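Local coordinates for protein Mn transporter subunit (PDB 3UJP) that probably serves as the periplasmic substrate-binding subunit of a manganese transporter, holding a manganese(II) ion between two lobes, at residues 81-86 with 106-111; 229-234 with 252-257; 183-188 with 294-299; 37-42 with 271-276; 170-175 with 283-288. All blocks are in the same frame, centred on the assembly; numbering follows the deposited sequence.

How the interactions relate
Along the chain, segments 37-42 and 271-276 of interaction 4 close a long loop within which interactions 1 and 2 are nested, while interactions 3 and 5 cross it. Interaction 4 holds a manganese ligand, and its centre is about 7 Å from that of the chain. Interactions 1 and 2 pair elements on opposite sides of the chain's centre, with their own centres 38 Å apart. Interaction 1 touches interaction 4 through Tyr86 with Thr37 and Leu110 with Leu41; interaction 5 touches it through Phe284 with Val40. Interactions 3 and 5 share helix 284-296, which packs near helix 158-183. Helix 158-183 is probably the single long helix that spans the two lobes in this family; the metal lies between them.

Interaction 1 of 5, residues 81-86 with 106-111; sequences ADLILY and PSVVLT. With ZN (zinc ion), chain F.
Tyr86 O accepts Leu110 N, just past strand 107-109, at 3.0 Å, with a CA-H...O contact from Val109 CA at 3.1 Å. Tyr86's own N meets Val108 O at 3.1 Å in an almost straight bond (178°), and Ile84 N reaches Pro106 O at 3.1 Å. The return bond from Val108 N to Ile84 O is weak. These bonds pair strands 83-86 and 107-109 in parallel. On one face, Tyr86 has CG between its backbone N and carbonyl carbon (chi1 74°), which lays the ring beside the neighbouring strand: Val109 CB sits over one ring face, offset toward the rim, and Ser107 CB at the edge. On the other face, Leu85 CD1 lies alongside Val108 CG2 at 3.5 Å, while Leu110 CD2 comes across Leu85 CG at 3.6 Å. Helix 95-100 completes the beta-alpha-beta crossover, with Phe95 stacked on Tyr86. Just before strand 83-86, Asp82 OD2 binds a zinc ion at 2.2 Å. Backbone bonding therefore sets the strand register, and the two faces pack differently: an aromatic ring on one, aliphatic branches on the other.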
# COMPACT_ATOMS: atom_id res chain seq x y z
N ALA A 81 -10.05 -11.68 2.02
CA ALA A 81 -9.50 -11.45 0.71
C ALA A 81 -10.63 -11.57 -0.32
O ALA A 81 -11.65 -12.17 -0.01
CB ALA A 81 -8.43 -12.49 0.45
N ASP A 82 -10.47 -10.99 -1.52
CA ASP A 82 -11.50 -11.07 -2.57
C ASP A 82 -11.14 -12.11 -3.63
O ASP A 82 -11.92 -12.38 -4.56
CB ASP A 82 -11.77 -9.70 -3.24
CG ASP A 82 -12.14 -8.59 -2.24
OD1 ASP A 82 -11.22 -8.00 -1.64
OD2 ASP A 82 -13.35 -8.28 -2.04
N LEU A 83 -9.96 -12.70 -3.49
CA LEU A 83 -9.46 -13.73 -4.39
C LEU A 83 -8.15 -14.30 -3.86
O LEU A 83 -7.34 -13.58 -3.30
CB LEU A 83 -9.21 -13.19 -5.80
CG LEU A 83 -8.43 -14.14 -6.74
CD1 LEU A 83 -9.13 -15.47 -6.89
CD2 LEU A 83 -8.22 -13.51 -8.10
N ILE A 84 -7.95 -15.60 -4.03
CA ILE A 84 -6.78 -16.27 -3.47
C ILE A 84 -6.11 -17.11 -4.52
O ILE A 84 -6.69 -18.04 -5.07
CB ILE A 84 -7.13 -17.14 -2.25
CG1 ILE A 84 -7.48 -16.26 -1.04
CG2 ILE A 84 -5.97 -18.08 -1.92
CD1 ILE A 84 -8.46 -16.90 -0.07
N LEU A 85 -4.86 -16.77 -4.78
CA LEU A 85 -4.10 -17.29 -5.89
C LEU A 85 -3.03 -18.19 -5.34
O LEU A 85 -2.26 -17.77 -4.48
CB LEU A 85 -3.43 -16.12 -6.61
CG LEU A 85 -4.06 -15.66 -7.92
CD1 LEU A 85 -5.54 -15.82 -7.83
CD2 LEU A 85 -3.67 -14.23 -8.17
N TYR A 86 -2.99 -19.42 -5.82
CA TYR A 86 -1.99 -20.35 -5.33
C TYR A 86 -1.36 -21.13 -6.47
O TYR A 86 -1.92 -21.21 -7.56
CB TYR A 86 -2.58 -21.26 -4.24
CG TYR A 86 -3.52 -22.36 -4.71
CD1 TYR A 86 -4.83 -22.09 -5.07
CD2 TYR A 86 -3.10 -23.69 -4.74
CE1 TYR A 86 -5.70 -23.10 -5.46
CE2 TYR A 86 -3.95 -24.71 -5.14
CZ TYR A 86 -5.25 -24.41 -5.50
OH TYR A 86 -6.10 -25.42 -5.90
N PRO A 106 -12.88 -16.83 -4.23
CA PRO A 106 -12.40 -17.58 -5.38
C PRO A 106 -10.99 -18.10 -5.21
O PRO A 106 -10.24 -17.59 -4.40
CB PRO A 106 -12.46 -16.55 -6.50
CG PRO A 106 -13.49 -15.62 -6.08
CD PRO A 106 -13.51 -15.56 -4.61
N SER A 107 -10.63 -19.13 -5.96
CA SER A 107 -9.24 -19.57 -5.93
C SER A 107 -8.85 -20.14 -7.28
O SER A 107 -9.61 -20.90 -7.88
CB SER A 107 -9.03 -20.65 -4.88
OG SER A 107 -9.73 -20.32 -3.70
N VAL A 108 -7.67 -19.77 -7.77
CA VAL A 108 -7.21 -20.30 -9.05
C VAL A 108 -5.77 -20.76 -8.91
O VAL A 108 -5.04 -20.27 -8.05
CB VAL A 108 -7.36 -19.28 -10.20
CG1 VAL A 108 -8.69 -18.50 -10.05
CG2 VAL A 108 -6.19 -18.32 -10.24
N VAL A 109 -5.37 -21.73 -9.72
CA VAL A 109 -3.99 -22.21 -9.68
C VAL A 109 -3.19 -21.63 -10.86
O VAL A 109 -3.46 -21.91 -12.03
CB VAL A 109 -3.86 -23.80 -9.46
CG1 VAL A 109 -5.20 -24.45 -9.26
CG2 VAL A 109 -3.07 -24.49 -10.58
N LEU A 110 -2.22 -20.78 -10.53
CA LEU A 110 -1.39 -20.13 -11.53
C LEU A 110 -0.62 -21.15 -12.34
O LEU A 110 0.11 -20.80 -13.28
CB LEU A 110 -0.42 -19.19 -10.84
CG LEU A 110 -1.05 -18.30 -9.80
CD1 LEU A 110 0.01 -17.40 -9.18
CD2 LEU A 110 -2.18 -17.51 -10.44
N THR A 111 -0.78 -22.41 -12.01
CA THR A 111 0.09 -23.40 -12.60
C THR A 111 -0.56 -24.11 -13.80
O THR A 111 0.12 -24.81 -14.55
CB THR A 111 0.59 -24.37 -11.52
OG1 THR A 111 2.02 -24.35 -11.51
CG2 THR A 111 0.06 -25.77 -11.72
ZN ZN F . -14.04 -7.40 -0.15

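Interaction 2 of 5, residues 229-234 with 252-257; sequences QTVIEE and KGQKQV
Helix 252-256 belongs to the beta-alpha-beta unit that runs from strand 242-246 to strand 264-269, and Val257 brings this crossover against helix 225-236. The contact is small and aliphatic. Val257 and Val231 both point toward the opposite segment and meet at about a right angle, Val231 CG1 lying 3.7 Å from Val257 CG2 and 4.1 Å from Val257 CG1. This one methyl thus faces both branches of its partner. A chi1 of 165° swings CG1 of Val231 away from its backbone N and out to Val257, whereas CG2 of the same residue lies beside the backbone N. Ile232, one residue on, approaches differently. It lies alongside Val257, the two side chains running antiparallel, but their modelled approach is closer than carbons can sit and its detail is doubtful. Ile232 CD1 also comes within 4.4 Å of Gln256 O. Between the two segments the contact is apolar, without hydrogen bonds, and both Val231 and Val257 are buried. Around this pair, Met214, which follows strand 210-213, packs on Val231, and Ile243 of strand 242-246 packs on Val257. Thr261, in the connection to strand 264-269, touches Ile232. The contact therefore joins helix 225-236 to segment 252-257 beside strand 242-246.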
# COMPACT_ATOMS: atom_id res chain seq x y z
N GLN A 229 24.81 -39.12 1.19
CA GLN A 229 25.84 -40.06 0.76
C GLN A 229 25.86 -40.19 -0.74
O GLN A 229 26.91 -40.08 -1.37
CB GLN A 229 25.62 -41.44 1.39
CG GLN A 229 26.55 -42.53 0.87
CD GLN A 229 28.02 -42.15 1.06
OE1 GLN A 229 28.36 -41.38 1.96
NE2 GLN A 229 28.89 -42.70 0.20
N THR A 230 24.68 -40.44 -1.31
CA THR A 230 24.50 -40.50 -2.76
C THR A 230 25.02 -39.24 -3.40
O THR A 230 25.65 -39.28 -4.45
CB THR A 230 23.02 -40.62 -3.14
OG1 THR A 230 22.49 -41.90 -2.73
CG2 THR A 230 22.85 -40.44 -4.65
N VAL A 231 24.76 -38.11 -2.76
CA VAL A 231 25.27 -36.85 -3.28
C VAL A 231 26.80 -36.78 -3.19
O VAL A 231 27.46 -36.23 -4.07
CB VAL A 231 24.64 -35.66 -2.54
CG1 VAL A 231 25.42 -34.39 -2.81
CG2 VAL A 231 23.18 -35.53 -2.94
N ILE A 232 27.37 -37.34 -2.13
CA ILE A 232 28.83 -37.32 -1.99
C ILE A 232 29.49 -38.15 -3.10
O ILE A 232 30.63 -37.89 -3.48
CB ILE A 232 29.26 -37.74 -0.55
CG1 ILE A 232 29.27 -36.51 0.35
CG2 ILE A 232 30.62 -38.38 -0.55
CD1 ILE A 232 29.52 -36.79 1.81
N GLU A 233 28.76 -39.12 -3.66
CA GLU A 233 29.34 -39.97 -4.70
C GLU A 233 29.12 -39.39 -6.09
O GLU A 233 30.02 -39.44 -6.90
CB GLU A 233 28.86 -41.41 -4.59
CG GLU A 233 27.50 -41.73 -5.22
CD GLU A 233 26.88 -43.00 -4.63
OE1 GLU A 233 27.36 -43.45 -3.55
OE2 GLU A 233 25.93 -43.56 -5.23
N GLU A 234 27.96 -38.83 -6.34
CA GLU A 234 27.72 -38.23 -7.63
C GLU A 234 28.66 -37.08 -7.85
O GLU A 234 29.03 -36.78 -8.97
CB GLU A 234 26.27 -37.83 -7.81
CG GLU A 234 25.40 -38.95 -8.30
CD GLU A 234 25.76 -39.42 -9.68
OE1 GLU A 234 25.94 -40.64 -9.89
OE2 GLU A 234 25.86 -38.57 -10.57
N LYS A 252 23.01 -27.98 6.72
CA LYS A 252 23.80 -29.00 7.42
C LYS A 252 24.17 -30.25 6.61
O LYS A 252 25.28 -30.78 6.74
CB LYS A 252 23.09 -29.40 8.71
CG LYS A 252 22.80 -28.21 9.62
CD LYS A 252 22.12 -28.66 10.90
CE LYS A 252 20.85 -29.50 10.62
NZ LYS A 252 20.13 -29.98 11.87
N GLY A 253 23.25 -30.73 5.79
CA GLY A 253 23.54 -31.89 4.98
C GLY A 253 24.46 -31.59 3.82
O GLY A 253 25.31 -32.41 3.47
N GLN A 254 24.28 -30.41 3.20
CA GLN A 254 25.07 -30.01 2.03
C GLN A 254 26.48 -29.65 2.41
O GLN A 254 27.45 -30.12 1.80
CB GLN A 254 24.45 -28.80 1.35
CG GLN A 254 25.01 -28.56 -0.02
CD GLN A 254 24.48 -29.55 -1.03
OE1 GLN A 254 23.80 -29.17 -1.98
NE2 GLN A 254 24.79 -30.83 -0.84
N LYS A 255 26.60 -28.79 3.41
CA LYS A 255 27.86 -28.56 4.08
C LYS A 255 28.63 -29.88 4.36
O LYS A 255 29.84 -29.96 4.12
CB LYS A 255 27.65 -27.72 5.36
CG LYS A 255 27.51 -26.23 5.06
CD LYS A 255 27.31 -25.41 6.32
CE LYS A 255 27.29 -23.92 6.01
NZ LYS A 255 26.83 -23.11 7.18
N GLN A 256 27.93 -30.91 4.85
CA GLN A 256 28.52 -32.24 5.06
C GLN A 256 29.26 -32.74 3.81
O GLN A 256 30.46 -33.01 3.84
CB GLN A 256 27.45 -33.28 5.44
CG GLN A 256 26.86 -33.19 6.86
CD GLN A 256 25.93 -34.37 7.19
OE1 GLN A 256 26.17 -35.50 6.76
NE2 GLN A 256 24.87 -34.09 7.94
N VAL A 257 28.53 -32.87 2.71
CA VAL A 257 29.09 -33.34 1.45
C VAL A 257 30.16 -32.37 0.90
O VAL A 257 30.77 -32.62 -0.15
CB VAL A 257 27.97 -33.62 0.39
CG1 VAL A 257 26.60 -33.34 0.98
CG2 VAL A 257 28.20 -32.80 -0.89

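Interaction 3 of 5, residues 183-188 with 294-299; sequences LEQVPA and VITNGL. With ZN (zinc ion), chain N.
The chain leaves helix 158-183 at about Leu183 and turns through Val186 into Pro187, passing close to the end of helix 284-296: Leu183 CA and Thr296 CA are 5.6 Å apart. In that end Ile295 O accepts from both Gly298 N, at 2.8 Å, and Leu299 N, which coils the chain and brings Leu299 round toward Val186. Leu183 presents CD2 to Ile295 CG2 at 3.9 Å. Leu183 and Thr296 cross at a slant, Thr296 OG1 lying 3.6 Å from Leu183 CA. That hydroxyl is hydrogen-bonded to Asp182 O. With OG1 beside its own backbone N (chi1 -80°), Thr296 turns the oxygen to this carbonyl and sends CG2 the other way, to 4.1 Å from Gln185 OE1, where Gln185 is exposed. Farther along, Val186 CG2 and Leu299 CD1 touch loosely at 4.1 Å, beside Met209 and Leu300. On the outer side, Glu184 turns away and binds a zinc ion with both carboxylate oxygens, OE1 at 2.4 Å and OE2 at 2.7 Å. Glu277 of the third subunit and Asp104 of the fourth bring carboxylates close to Glu184 OE2, a concentration of negative charge that the zinc would be expected to offset. The chemistry is therefore divided: aliphatic packing and one buried hydroxyl bond inside, metal and carboxylates outside.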
# COMPACT_ATOMS: atom_id res chain seq x y z
N LEU A 183 24.29 -19.90 -18.82
CA LEU A 183 24.57 -21.28 -18.45
C LEU A 183 25.22 -22.02 -19.61
O LEU A 183 25.78 -23.11 -19.43
CB LEU A 183 23.27 -21.98 -18.04
CG LEU A 183 22.49 -21.44 -16.84
CD1 LEU A 183 21.03 -21.83 -16.91
CD2 LEU A 183 23.11 -21.92 -15.54
N GLU A 184 25.12 -21.44 -20.81
CA GLU A 184 25.73 -22.02 -22.01
C GLU A 184 27.26 -21.93 -21.92
O GLU A 184 27.97 -22.72 -22.55
CB GLU A 184 25.17 -21.38 -23.30
CG GLU A 184 25.92 -20.15 -23.84
CD GLU A 184 25.11 -19.39 -24.93
OE1 GLU A 184 23.92 -19.11 -24.72
OE2 GLU A 184 25.68 -19.06 -25.99
N GLN A 185 27.74 -21.00 -21.11
CA GLN A 185 29.18 -20.87 -20.85
C GLN A 185 29.81 -22.16 -20.35
O GLN A 185 30.56 -22.81 -21.09
CB GLN A 185 29.45 -19.72 -19.89
CG GLN A 185 29.06 -18.35 -20.46
CD GLN A 185 29.35 -17.17 -19.51
OE1 GLN A 185 30.33 -17.19 -18.75
NE2 GLN A 185 28.49 -16.15 -19.54
N VAL A 186 29.54 -22.54 -19.11
CA VAL A 186 29.95 -23.84 -18.59
C VAL A 186 29.67 -24.97 -19.62
O VAL A 186 28.56 -25.07 -20.15
CB VAL A 186 29.28 -24.10 -17.19
CG1 VAL A 186 28.02 -23.25 -17.03
CG2 VAL A 186 29.00 -25.58 -16.96
N PRO A 187 30.69 -25.79 -19.93
CA PRO A 187 30.69 -26.86 -20.96
C PRO A 187 29.76 -28.03 -20.65
O PRO A 187 29.71 -28.44 -19.49
CB PRO A 187 32.13 -27.36 -20.92
CG PRO A 187 32.64 -26.97 -19.58
CD PRO A 187 31.99 -25.67 -19.27
N ALA A 188 29.07 -28.58 -21.65
CA ALA A 188 28.00 -29.59 -21.41
C ALA A 188 28.34 -30.75 -20.44
O ALA A 188 27.45 -31.29 -19.78
CB ALA A 188 27.47 -30.13 -22.74
N VAL A 294 25.07 -17.01 -10.06
CA VAL A 294 25.93 -17.64 -9.05
C VAL A 294 26.17 -19.13 -9.29
O VAL A 294 27.08 -19.73 -8.71
CB VAL A 294 25.48 -17.38 -7.59
CG1 VAL A 294 25.05 -15.93 -7.42
CG2 VAL A 294 24.36 -18.31 -7.19
N ILE A 295 25.34 -19.71 -10.16
CA ILE A 295 25.54 -21.09 -10.61
C ILE A 295 26.66 -21.12 -11.64
O ILE A 295 27.65 -21.84 -11.47
CB ILE A 295 24.27 -21.66 -11.25
CG1 ILE A 295 23.27 -22.10 -10.18
CG2 ILE A 295 24.61 -22.85 -12.11
CD1 ILE A 295 21.99 -22.68 -10.75
N THR A 296 26.49 -20.32 -12.69
CA THR A 296 27.47 -20.25 -13.77
C THR A 296 28.90 -20.11 -13.28
O THR A 296 29.72 -20.97 -13.54
CB THR A 296 27.12 -19.16 -14.77
OG1 THR A 296 26.11 -19.65 -15.65
CG2 THR A 296 28.33 -18.76 -15.58
N ASN A 297 29.19 -19.02 -12.57
CA ASN A 297 30.53 -18.77 -12.05
C ASN A 297 30.90 -19.76 -10.95
O ASN A 297 32.05 -19.82 -10.52
CB ASN A 297 30.65 -17.34 -11.53
CG ASN A 297 30.31 -17.22 -10.06
OD1 ASN A 297 29.24 -16.73 -9.69
ND2 ASN A 297 31.23 -17.67 -9.21
N GLY A 298 29.92 -20.54 -10.49
CA GLY A 298 30.14 -21.52 -9.45
C GLY A 298 30.91 -22.73 -9.95
O GLY A 298 31.86 -23.18 -9.30
N LEU A 299 30.49 -23.26 -11.09
CA LEU A 299 31.15 -24.42 -11.68
C LEU A 299 32.26 -24.00 -12.63
O LEU A 299 32.69 -24.79 -13.48
CB LEU A 299 30.13 -25.29 -12.41
CG LEU A 299 28.68 -25.21 -11.91
CD1 LEU A 299 27.71 -25.21 -13.08
CD2 LEU A 299 28.38 -26.35 -10.95
ZN ZN N . 23.19 -19.06 -26.99

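Interaction 4 of 5, residues 37-42 with 271-276; sequences TFTVLA and VDSLST. With MN (manganese (II) ion), chain D.
Thr39, Val40 and Phe38 each turn a different side to segment 271-276. Thr39 points toward it; a chi1 of 67° brings its OG1 round to face the loop, and that hydroxyl accepts from Leu274 N at 3.3 Å with an N-H...O angle of 160°. Leu274 in turn points toward the helix and straddles its first turn: CD1 lies 3.6 Å from Thr39 O, and CD2 meets Val40 CG2 at 3.7 Å, the two side chains running at a slant to one another. Val40 CG2 also rests 3.6 Å from Val271 O, so a single methyl fits between the leucine branch and a backbone carbonyl. Phe38, at the N-cap position of helix 39-49, approaches Asp272 O obliquely with its CD1 side. Beyond this contact its ring meets that of Trp133, with planes at about 55°. Ser273 points away overall, though its CB still touches Thr39 OG1, and its OG is bonded to Leu274 O at 3.0 Å within the loop. The side chain of Asp272 also leaves the interface and carries OD2 to the manganese ion at 1.9 Å, where His66, His131 and Glu197 complete the protein's ligands. Helix 39-49 therefore meets the backbone behind a metal ligand rather than the ligand's carboxylate. One amide-to-hydroxyl bond and a buried aliphatic fit hold the loop on both sides of Ser273, an arrangement consistent with second-shell positioning of Asp272 at the manganese site.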
# COMPACT_ATOMS: atom_id res chain seq x y z
N THR A 37 0.03 -17.62 -1.63
CA THR A 37 0.64 -18.56 -0.71
C THR A 37 2.02 -18.13 -0.26
O THR A 37 2.26 -17.95 0.95
CB THR A 37 0.66 -19.94 -1.32
OG1 THR A 37 1.18 -19.88 -2.66
CG2 THR A 37 -0.75 -20.45 -1.38
N PHE A 38 2.94 -17.96 -1.20
CA PHE A 38 4.29 -17.52 -0.86
C PHE A 38 4.77 -16.28 -1.60
O PHE A 38 4.21 -15.88 -2.62
CB PHE A 38 5.31 -18.65 -0.99
CG PHE A 38 5.48 -19.16 -2.38
CD1 PHE A 38 6.70 -19.03 -3.03
CD2 PHE A 38 4.46 -19.81 -3.03
CE1 PHE A 38 6.87 -19.52 -4.28
CE2 PHE A 38 4.62 -20.29 -4.28
CZ PHE A 38 5.83 -20.15 -4.91
N THR A 39 5.82 -15.69 -1.04
CA THR A 39 6.43 -14.46 -1.53
C THR A 39 6.85 -14.43 -3.00
O THR A 39 6.89 -13.35 -3.60
CB THR A 39 7.71 -14.20 -0.79
OG1 THR A 39 8.65 -15.23 -1.14
CG2 THR A 39 7.46 -14.22 0.70
N VAL A 40 7.23 -15.56 -3.59
CA VAL A 40 7.60 -15.50 -5.00
C VAL A 40 6.34 -15.20 -5.78
O VAL A 40 6.30 -14.25 -6.55
CB VAL A 40 8.21 -16.77 -5.51
CG1 VAL A 40 8.57 -16.59 -6.96
CG2 VAL A 40 9.45 -17.13 -4.71
N LEU A 41 5.30 -16.00 -5.59
CA LEU A 41 4.04 -15.69 -6.23
C LEU A 41 3.61 -14.26 -5.92
O LEU A 41 2.98 -13.60 -6.74
CB LEU A 41 2.95 -16.66 -5.80
CG LEU A 41 2.97 -18.02 -6.46
CD1 LEU A 41 1.60 -18.66 -6.37
CD2 LEU A 41 3.40 -17.88 -7.90
N ALA A 42 3.94 -13.76 -4.73
CA ALA A 42 3.46 -12.42 -4.36
C ALA A 42 4.04 -11.33 -5.27
O ALA A 42 3.32 -10.40 -5.65
CB ALA A 42 3.70 -12.13 -2.87
N VAL A 271 14.55 -20.49 -4.31
CA VAL A 271 13.41 -21.03 -5.07
C VAL A 271 12.04 -20.76 -4.49
O VAL A 271 11.14 -20.28 -5.19
CB VAL A 271 13.44 -22.54 -5.26
CG1 VAL A 271 13.45 -22.85 -6.72
CG2 VAL A 271 14.59 -23.17 -4.51
N ASP A 272 11.88 -21.14 -3.23
CA ASP A 272 10.57 -21.14 -2.60
C ASP A 272 10.30 -19.83 -1.87
O ASP A 272 9.25 -19.67 -1.26
CB ASP A 272 10.47 -22.34 -1.65
CG ASP A 272 10.44 -23.69 -2.40
OD1 ASP A 272 10.22 -23.73 -3.61
OD2 ASP A 272 10.62 -24.74 -1.75
N SER A 273 11.25 -18.91 -1.94
CA SER A 273 11.11 -17.61 -1.29
C SER A 273 12.22 -16.66 -1.71
O SER A 273 13.35 -17.08 -1.97
CB SER A 273 11.10 -17.78 0.23
OG SER A 273 11.68 -16.65 0.87
N LEU A 274 11.89 -15.37 -1.70
CA LEU A 274 12.79 -14.30 -2.08
C LEU A 274 13.57 -13.83 -0.90
O LEU A 274 13.63 -14.53 0.09
CB LEU A 274 12.02 -13.11 -2.60
CG LEU A 274 10.81 -13.30 -3.49
CD1 LEU A 274 10.19 -11.99 -3.74
CD2 LEU A 274 11.20 -13.89 -4.78
N SER A 275 14.15 -12.64 -1.00
CA SER A 275 14.94 -12.08 0.09
C SER A 275 14.37 -10.74 0.55
O SER A 275 13.34 -10.29 0.05
CB SER A 275 16.40 -11.90 -0.35
OG SER A 275 17.28 -12.03 0.74
N THR A 276 15.04 -10.12 1.51
CA THR A 276 14.60 -8.84 2.05
C THR A 276 14.94 -7.73 1.04
O THR A 276 15.53 -7.99 0.01
CB THR A 276 15.26 -8.56 3.41
OG1 THR A 276 16.68 -8.59 3.27
CG2 THR A 276 14.85 -9.64 4.43
MN MN D . 10.51 -26.43 -2.69

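Interaction 5 of 5, residues 170-175 with 283-288; sequences EQLKAI and TFLDLL
Leu285 is the centre of the packing between helices 158-183 and 284-296, taking Leu172 on one branch and Gln171 on the other. The close part is aliphatic. Leu285 CD1 meets Leu172 CD1 at 3.6 Å, and one turn on, Ile175 CD1 meets Leu288 CD1 at 3.8 Å, each pair crossing at about a right angle. In Ile175 a chi1 of 76° folds CG1 back over the helix backbone, from where the chain runs on to place CD1 against the leucine. The helices run nearly parallel here (10°) with axes 10.8 Å apart, so the ends of the side chains, not the backbones, make the contact. The loose part is at Phe284, whose CE2 Leu172 CD1 only approaches, at 4.4 Å and obliquely. The polar side faces the fourth subunit: Gln171 OE1 stands 3.7 Å from Leu285 CD2, an amide oxygen against a methyl, the two side chains crossing at about a right angle, and Thr111 of the fourth subunit packs on Gln171. At the N-terminal end of helix 284-296, where Thr283 is partly exposed, Thr283 OG1 caps it by accepting from Asp286 N at 3.3 Å. Leu140 and Val143 of helix 136-153 close over Leu172, and Val40 and Met44 of helix 39-49 hold Phe284, so the pair lies within a four-helix cluster, helix 284-296 being bordered by both 158-183 and 39-49.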
# COMPACT_ATOMS: atom_id res chain seq x y z
N GLU A 170 7.08 -9.55 -21.34
CA GLU A 170 8.19 -9.12 -22.16
C GLU A 170 9.52 -9.13 -21.43
O GLU A 170 10.54 -9.43 -22.02
CB GLU A 170 7.93 -7.72 -22.68
CG GLU A 170 9.21 -6.94 -22.85
CD GLU A 170 8.98 -5.47 -23.08
OE1 GLU A 170 8.75 -4.74 -22.09
OE2 GLU A 170 9.05 -5.06 -24.26
N GLN A 171 9.51 -8.78 -20.16
CA GLN A 171 10.75 -8.74 -19.38
C GLN A 171 11.14 -10.14 -18.94
O GLN A 171 12.29 -10.38 -18.61
CB GLN A 171 10.60 -7.88 -18.14
CG GLN A 171 10.29 -6.43 -18.41
CD GLN A 171 9.69 -5.77 -17.21
OE1 GLN A 171 9.51 -6.41 -16.19
NE2 GLN A 171 9.37 -4.48 -17.33
N LEU A 172 10.16 -11.04 -18.91
CA LEU A 172 10.41 -12.47 -18.72
C LEU A 172 11.19 -13.07 -19.90
O LEU A 172 12.12 -13.87 -19.70
CB LEU A 172 9.09 -13.23 -18.57
CG LEU A 172 8.61 -13.82 -17.25
CD1 LEU A 172 9.69 -13.86 -16.19
CD2 LEU A 172 7.42 -13.04 -16.78
N LYS A 173 10.78 -12.71 -21.13
CA LYS A 173 11.46 -13.21 -22.35
C LYS A 173 12.91 -12.71 -22.48
O LYS A 173 13.81 -13.47 -22.83
CB LYS A 173 10.62 -12.94 -23.60
CG LYS A 173 9.22 -13.58 -23.52
CD LYS A 173 8.13 -12.66 -24.08
CE LYS A 173 7.06 -13.44 -24.83
NZ LYS A 173 5.93 -12.57 -25.31
N ALA A 174 13.13 -11.45 -22.14
CA ALA A 174 14.48 -10.92 -22.07
C ALA A 174 15.40 -11.79 -21.22
O ALA A 174 16.40 -12.28 -21.71
CB ALA A 174 14.48 -9.49 -21.57
N ILE A 175 15.06 -11.97 -19.94
CA ILE A 175 15.95 -12.73 -19.05
C ILE A 175 16.01 -14.21 -19.39
O ILE A 175 16.96 -14.88 -19.02
CB ILE A 175 15.60 -12.58 -17.55
CG1 ILE A 175 14.38 -13.40 -17.21
CG2 ILE A 175 15.37 -11.13 -17.16
CD1 ILE A 175 14.73 -14.77 -16.82
N THR A 283 13.22 -9.56 -5.76
CA THR A 283 12.12 -9.74 -6.73
C THR A 283 12.21 -11.00 -7.60
O THR A 283 13.27 -11.58 -7.74
CB THR A 283 11.94 -8.48 -7.62
OG1 THR A 283 12.77 -8.54 -8.80
CG2 THR A 283 12.20 -7.21 -6.79
N PHE A 284 11.09 -11.46 -8.17
CA PHE A 284 11.17 -12.70 -8.94
C PHE A 284 12.20 -12.63 -10.06
O PHE A 284 13.02 -13.53 -10.20
CB PHE A 284 9.85 -13.15 -9.52
CG PHE A 284 9.97 -14.45 -10.30
CD1 PHE A 284 10.72 -15.49 -9.80
CD2 PHE A 284 9.34 -14.62 -11.52
CE1 PHE A 284 10.84 -16.68 -10.48
CE2 PHE A 284 9.47 -15.83 -12.22
CZ PHE A 284 10.23 -16.84 -11.70
N LEU A 285 12.12 -11.59 -10.88
CA LEU A 285 13.12 -11.37 -11.92
C LEU A 285 14.55 -11.38 -11.34
O LEU A 285 15.37 -12.15 -11.78
CB LEU A 285 12.82 -10.08 -12.70
CG LEU A 285 11.97 -10.20 -13.97
CD1 LEU A 285 11.21 -11.48 -13.99
CD2 LEU A 285 11.04 -9.04 -14.13
N ASP A 286 14.85 -10.56 -10.33
CA ASP A 286 16.14 -10.70 -9.66
C ASP A 286 16.45 -12.15 -9.28
O ASP A 286 17.60 -12.55 -9.34
CB ASP A 286 16.27 -9.80 -8.41
CG ASP A 286 16.18 -8.30 -8.74
OD1 ASP A 286 15.43 -7.60 -8.03
OD2 ASP A 286 16.86 -7.82 -9.68
N LEU A 287 15.45 -12.93 -8.88
CA LEU A 287 15.68 -14.33 -8.47
C LEU A 287 16.26 -15.17 -9.58
O LEU A 287 17.28 -15.81 -9.39
CB LEU A 287 14.43 -15.02 -7.91
CG LEU A 287 14.53 -16.52 -7.51
CD1 LEU A 287 13.79 -16.81 -6.20
CD2 LEU A 287 14.05 -17.50 -8.60
N LEU A 288 15.62 -15.19 -10.75
CA LEU A 288 16.21 -15.90 -11.87
C LEU A 288 17.62 -15.35 -12.22
O LEU A 288 18.59 -16.08 -12.09
CB LEU A 288 15.26 -15.90 -13.06
CG LEU A 288 13.88 -16.43 -12.70
CD1 LEU A 288 12.83 -15.95 -13.72
CD2 LEU A 288 13.89 -17.97 -12.53